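Local structure of calcium homeostasis modulator 1 (Oryzias latipes, 6LMT) at residues Asp229-Cys232 and Lys233-Lys237; Val242-His245 and Gln246-Asn250. The protein probably forms a large-pore channel in the plasma membrane that passes ions and ATP, assembled here from eight copies of the chain. All blocks are in the same frame, centred on the assembly; numbering follows the deposited sequence.

Contact 1 of 2, residues Asp229-Cys232 and Lys233-Lys237; sequences DETC and KEHAK
His235 follows Thr231 by one helical turn, and the two side chains lie alongside each other, pointing the same way. His235 CB sits 3.6 Å from Thr231 O, the carbonyl that also accepts the backbone N-H of His235 (N to O 3.0 Å, N-H...O 163°). His235 CG lies 3.6 Å from Thr231 O as well, and CD2 comes within 3.1 Å of this oxygen, which lies at the ring edge near its plane. The methyl Thr231 CG2 meets this edge too, in plane, 3.6 Å from CD2, and His235 NE2 lies 3.9 Å from that methyl. Thr231 holds CG2 anti to its own backbone N, which turns the methyl to the imidazole, while OG1 hydrogen-bonds back to Met227 O. On the flank of the turn, Glu234 runs extended beside Thr231, its OE2 3.9 Å from CG2. The CD2 side of the ring edge is turned to Thr231. The ring stacks with Phe248 of a neighbouring subunit. Tyr216 OH of another subunit is hydrogen-bonded to His235 O. The arrangement is an i to i+4 side-chain pairing on one face of an alpha-helix, here within C-terminal helix 210-258, which packs between subunits of the channel.

Contact 2 of 2, residues Val242-His245 and Gln246-Asn250; sequences VCIH and QYFEN
Ile244 and Phe248 form the close-packed side of this helical turn. The two side chains run alongside each other, and the branch methyl Ile244 CG2 meets the ring at its edge, in plane, 4.0 Å from Phe248 CE2. The edge of the phenyl also comes near the backbone of the preceding turn: Phe248 CD2 is 3.3 Å from Ile244 O. That carbonyl accepts the N-H of Phe248 (N to O 3.2 Å, N-H...O 161°) and, weakly, that of Tyr247, whose stronger bond goes to Cys243 O. Over one face of the phenyl, Tyr247 CD2 stands 4.2 Å above the ring plane. This apolar side of helix 210-258 turns toward other subunits: Cys243 packs on Tyr220 and Tyr247 on Phe228 of a neighbouring copy, and Tyr247 also reaches Leu212 of a further one.

The exposed side is looser and polar. His245 and Glu249 cross with ring and carboxylate planes 65° apart, and Glu249 OE2 comes 3.0 Å from His245 NE2, but the angle is too poor for a hydrogen bond. Glu249 reaches there by a bend at chi2 (-64°), which brings its carboxylate back toward the preceding turn, with CG 3.2 Å from His245 O. The backbone link beneath, from Glu249 N to that same carbonyl of His245, is weak. Gln246, also exposed, lays CB against Val242 O, and its amide leads away from the preceding turn.

Both contacts lie on helix 210-258, with contact 1 first along the chain and contact 2 starting after four intervening residues. Their centres are 20 Å apart and their nearest atoms about 5 Å, so within one chain they do not touch. Both lie on the same side of the chain's centre, contact 2 farther out, about 52 Å against 37 Å from centre to centre. Between subunits, however, they meet: Thr231, Cys232 and His235 of one copy pack against Ile244 and Phe248 of another. Turns well separated along a single helix therefore supply complementary surfaces, consistent with a role for this helix in holding the eight subunits together.

Contact 1 of 2, residues Asp229-Cys232 and Lys233-Lys237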
loop_
_atom_site.group_PDB
_atom_site.type_symbol
_atom_site.label_atom_id
_atom_site.label_comp_id
_atom_site.label_asym_id
_atom_site.label_seq_id
_atom_site.Cartn_x
_atom_site.Cartn_y
_atom_site.Cartn_z
ATOM N N ASP A 229 36.994 8.195 -12.168
ATOM C CA ASP A 229 36.471 6.857 -11.891
ATOM C C ASP A 229 36.476 5.984 -13.136
ATOM O O ASP A 229 36.950 4.844 -13.094
ATOM C CB ASP A 229 35.059 6.926 -11.314
ATOM C CG ASP A 229 35.041 7.336 -9.866
ATOM O OD1 ASP A 229 36.023 7.054 -9.156
ATOM O OD2 ASP A 229 34.036 7.931 -9.434
ATOM N N GLU A 230 35.954 6.493 -14.255
ATOM C CA GLU A 230 35.960 5.677 -15.463
ATOM C C GLU A 230 37.342 5.529 -16.075
ATOM O O GLU A 230 37.557 4.582 -16.837
ATOM C CB GLU A 230 35.005 6.207 -16.531
ATOM C CG GLU A 230 33.543 5.816 -16.332
ATOM C CD GLU A 230 32.672 6.917 -15.778
ATOM O OE1 GLU A 230 33.142 8.065 -15.712
ATOM O OE2 GLU A 230 31.502 6.643 -15.434
ATOM N N THR A 231 38.284 6.418 -15.767
ATOM C CA THR A 231 39.628 6.216 -16.293
ATOM C C THR A 231 40.351 5.132 -15.510
ATOM O O THR A 231 41.099 4.335 -16.090
ATOM C CB THR A 231 40.411 7.525 -16.279
ATOM O OG1 THR A 231 39.662 8.525 -16.973
ATOM C CG2 THR A 231 41.741 7.366 -16.987
ATOM N N CYS A 232 40.117 5.065 -14.195
ATOM C CA CYS A 232 40.643 3.953 -13.409
ATOM C C CYS A 232 40.053 2.627 -13.863
ATOM O O CYS A 232 40.758 1.614 -13.897
ATOM C CB CYS A 232 40.375 4.162 -11.919
ATOM S SG CYS A 232 41.361 5.428 -11.114
ATOM N N LYS A 233 38.775 2.617 -14.255
ATOM C CA LYS A 233 38.156 1.370 -14.691
ATOM C C LYS A 233 38.690 0.900 -16.037
ATOM O O LYS A 233 38.834 -0.306 -16.250
ATOM C CB LYS A 233 36.640 1.518 -14.753
ATOM C CG LYS A 233 36.004 1.686 -13.403
ATOM C CD LYS A 233 34.514 1.882 -13.511
ATOM C CE LYS A 233 33.916 2.154 -12.144
ATOM N NZ LYS A 233 32.451 2.380 -12.203
ATOM N N GLU A 234 38.999 1.813 -16.953
ATOM C CA GLU A 234 39.536 1.355 -18.226
ATOM C C GLU A 234 41.010 0.970 -18.122
ATOM O O GLU A 234 41.460 0.069 -18.842
ATOM C CB GLU A 234 39.307 2.409 -19.312
ATOM C CG GLU A 234 40.040 3.717 -19.144
ATOM C CD GLU A 234 39.743 4.683 -20.268
ATOM O OE1 GLU A 234 38.908 4.339 -21.131
ATOM O OE2 GLU A 234 40.353 5.772 -20.300
ATOM N N HIS A 235 41.770 1.602 -17.227
ATOM C CA HIS A 235 43.120 1.128 -16.952
ATOM C C HIS A 235 43.130 -0.152 -16.135
ATOM O O HIS A 235 44.132 -0.873 -16.152
ATOM C CB HIS A 235 43.940 2.201 -16.238
ATOM C CG HIS A 235 44.403 3.301 -17.138
ATOM N ND1 HIS A 235 45.476 3.159 -17.989
ATOM C CD2 HIS A 235 43.928 4.552 -17.338
ATOM C CE1 HIS A 235 45.650 4.278 -18.667
ATOM N NE2 HIS A 235 44.721 5.139 -18.294
ATOM N N ALA A 236 42.046 -0.451 -15.421
ATOM C CA ALA A 236 41.927 -1.758 -14.793
ATOM C C ALA A 236 41.657 -2.837 -15.832
ATOM O O ALA A 236 42.289 -3.897 -15.805
ATOM C CB ALA A 236 40.826 -1.741 -13.737
ATOM N N LYS A 237 40.742 -2.566 -16.773
ATOM C CA LYS A 237 40.320 -3.570 -17.749
ATOM C C LYS A 237 41.446 -3.992 -18.681
ATOM O O LYS A 237 41.435 -5.120 -19.181
ATOM C CB LYS A 237 39.151 -3.052 -18.579
ATOM C CG LYS A 237 37.832 -3.011 -17.860
ATOM C CD LYS A 237 36.798 -2.322 -18.710
ATOM C CE LYS A 237 36.453 -3.159 -19.921
ATOM N NZ LYS A 237 35.398 -2.510 -20.740
#

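Contact 2 of 2, residues Val242-His245 and Gln246-Asn250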
loop_
_atom_site.group_PDB
_atom_site.type_symbol
_atom_site.label_atom_id
_atom_site.label_comp_id
_atom_site.label_asym_id
_atom_site.label_seq_id
_atom_site.Cartn_x
_atom_site.Cartn_y
_atom_site.Cartn_z
ATOM N N VAL A 242 44.807 -8.958 -19.083
ATOM C CA VAL A 242 46.106 -9.616 -19.179
ATOM C C VAL A 242 46.214 -10.743 -18.158
ATOM O O VAL A 242 46.639 -11.859 -18.484
ATOM C CB VAL A 242 47.239 -8.588 -19.007
ATOM C CG1 VAL A 242 48.593 -9.276 -18.978
ATOM C CG2 VAL A 242 47.206 -7.580 -20.128
ATOM N N CYS A 243 45.783 -10.484 -16.921
ATOM C CA CYS A 243 45.959 -11.464 -15.852
ATOM C C CYS A 243 45.019 -12.652 -16.005
ATOM O O CYS A 243 45.412 -13.792 -15.740
ATOM C CB CYS A 243 45.755 -10.798 -14.494
ATOM S SG CYS A 243 47.021 -9.589 -14.078
ATOM N N ILE A 244 43.784 -12.411 -16.448
ATOM C CA ILE A 244 42.810 -13.492 -16.571
ATOM C C ILE A 244 43.182 -14.427 -17.715
ATOM O O ILE A 244 43.127 -15.657 -17.577
ATOM C CB ILE A 244 41.392 -12.916 -16.737
ATOM C CG1 ILE A 244 40.965 -12.173 -15.465
ATOM C CG2 ILE A 244 40.409 -13.984 -17.078
ATOM C CD1 ILE A 244 41.056 -12.996 -14.227
ATOM N N HIS A 245 43.602 -13.857 -18.851
ATOM C CA HIS A 245 43.978 -14.671 -20.003
ATOM C C HIS A 245 45.228 -15.493 -19.716
ATOM O O HIS A 245 45.307 -16.664 -20.104
ATOM C CB HIS A 245 44.192 -13.780 -21.225
ATOM C CG HIS A 245 44.339 -14.535 -22.508
ATOM N ND1 HIS A 245 44.820 -13.955 -23.660
ATOM C CD2 HIS A 245 44.045 -15.818 -22.828
ATOM C CE1 HIS A 245 44.828 -14.849 -24.632
ATOM N NE2 HIS A 245 44.366 -15.989 -24.152
ATOM N N GLN A 246 46.193 -14.911 -19.002
ATOM C CA GLN A 246 47.388 -15.642 -18.613
ATOM C C GLN A 246 47.097 -16.718 -17.569
ATOM O O GLN A 246 47.813 -17.724 -17.519
ATOM C CB GLN A 246 48.448 -14.653 -18.113
ATOM C CG GLN A 246 49.818 -15.249 -17.840
ATOM C CD GLN A 246 50.464 -15.815 -19.089
ATOM O OE1 GLN A 246 50.417 -15.206 -20.157
ATOM N NE2 GLN A 246 51.062 -16.993 -18.964
ATOM N N TYR A 247 46.045 -16.550 -16.762
ATOM C CA TYR A 247 45.663 -17.604 -15.825
ATOM C C TYR A 247 45.124 -18.831 -16.553
ATOM O O TYR A 247 45.500 -19.966 -16.237
ATOM C CB TYR A 247 44.621 -17.089 -14.830
ATOM C CG TYR A 247 44.214 -18.145 -13.839
ATOM C CD1 TYR A 247 45.060 -18.496 -12.799
ATOM C CD2 TYR A 247 42.999 -18.810 -13.955
ATOM C CE1 TYR A 247 44.714 -19.475 -11.896
ATOM C CE2 TYR A 247 42.641 -19.794 -13.057
ATOM C CZ TYR A 247 43.501 -20.115 -12.025
ATOM O OH TYR A 247 43.168 -21.095 -11.129
ATOM N N PHE A 248 44.241 -18.627 -17.525
ATOM C CA PHE A 248 43.668 -19.750 -18.250
ATOM C C PHE A 248 44.606 -20.353 -19.286
ATOM O O PHE A 248 44.242 -21.365 -19.884
ATOM C CB PHE A 248 42.358 -19.341 -18.919
ATOM C CG PHE A 248 41.211 -19.222 -17.969
ATOM C CD1 PHE A 248 40.534 -20.351 -17.548
ATOM C CD2 PHE A 248 40.808 -17.990 -17.493
ATOM C CE1 PHE A 248 39.473 -20.254 -16.670
ATOM C CE2 PHE A 248 39.745 -17.888 -16.610
ATOM C CZ PHE A 248 39.079 -19.021 -16.203
ATOM N N GLU A 249 45.791 -19.776 -19.512
ATOM C CA GLU A 249 46.787 -20.446 -20.345
ATOM C C GLU A 249 47.258 -21.744 -19.706
ATOM O O GLU A 249 47.537 -22.728 -20.401
ATOM C CB GLU A 249 47.985 -19.531 -20.600
ATOM C CG GLU A 249 47.688 -18.330 -21.467
ATOM C CD GLU A 249 47.279 -18.704 -22.876
ATOM O OE1 GLU A 249 47.803 -19.707 -23.409
ATOM O OE2 GLU A 249 46.422 -17.997 -23.445
ATOM N N ASN A 250 47.355 -21.761 -18.380
ATOM C CA ASN A 250 47.863 -22.938 -17.690
ATOM C C ASN A 250 46.727 -23.819 -17.190
ATOM O O ASN A 250 46.810 -25.054 -17.244
ATOM C CB ASN A 250 48.759 -22.492 -16.537
ATOM C CG ASN A 250 49.913 -21.627 -17.008
ATOM O OD1 ASN A 250 49.992 -20.446 -16.678
ATOM N ND2 ASN A 250 50.805 -22.211 -17.801
#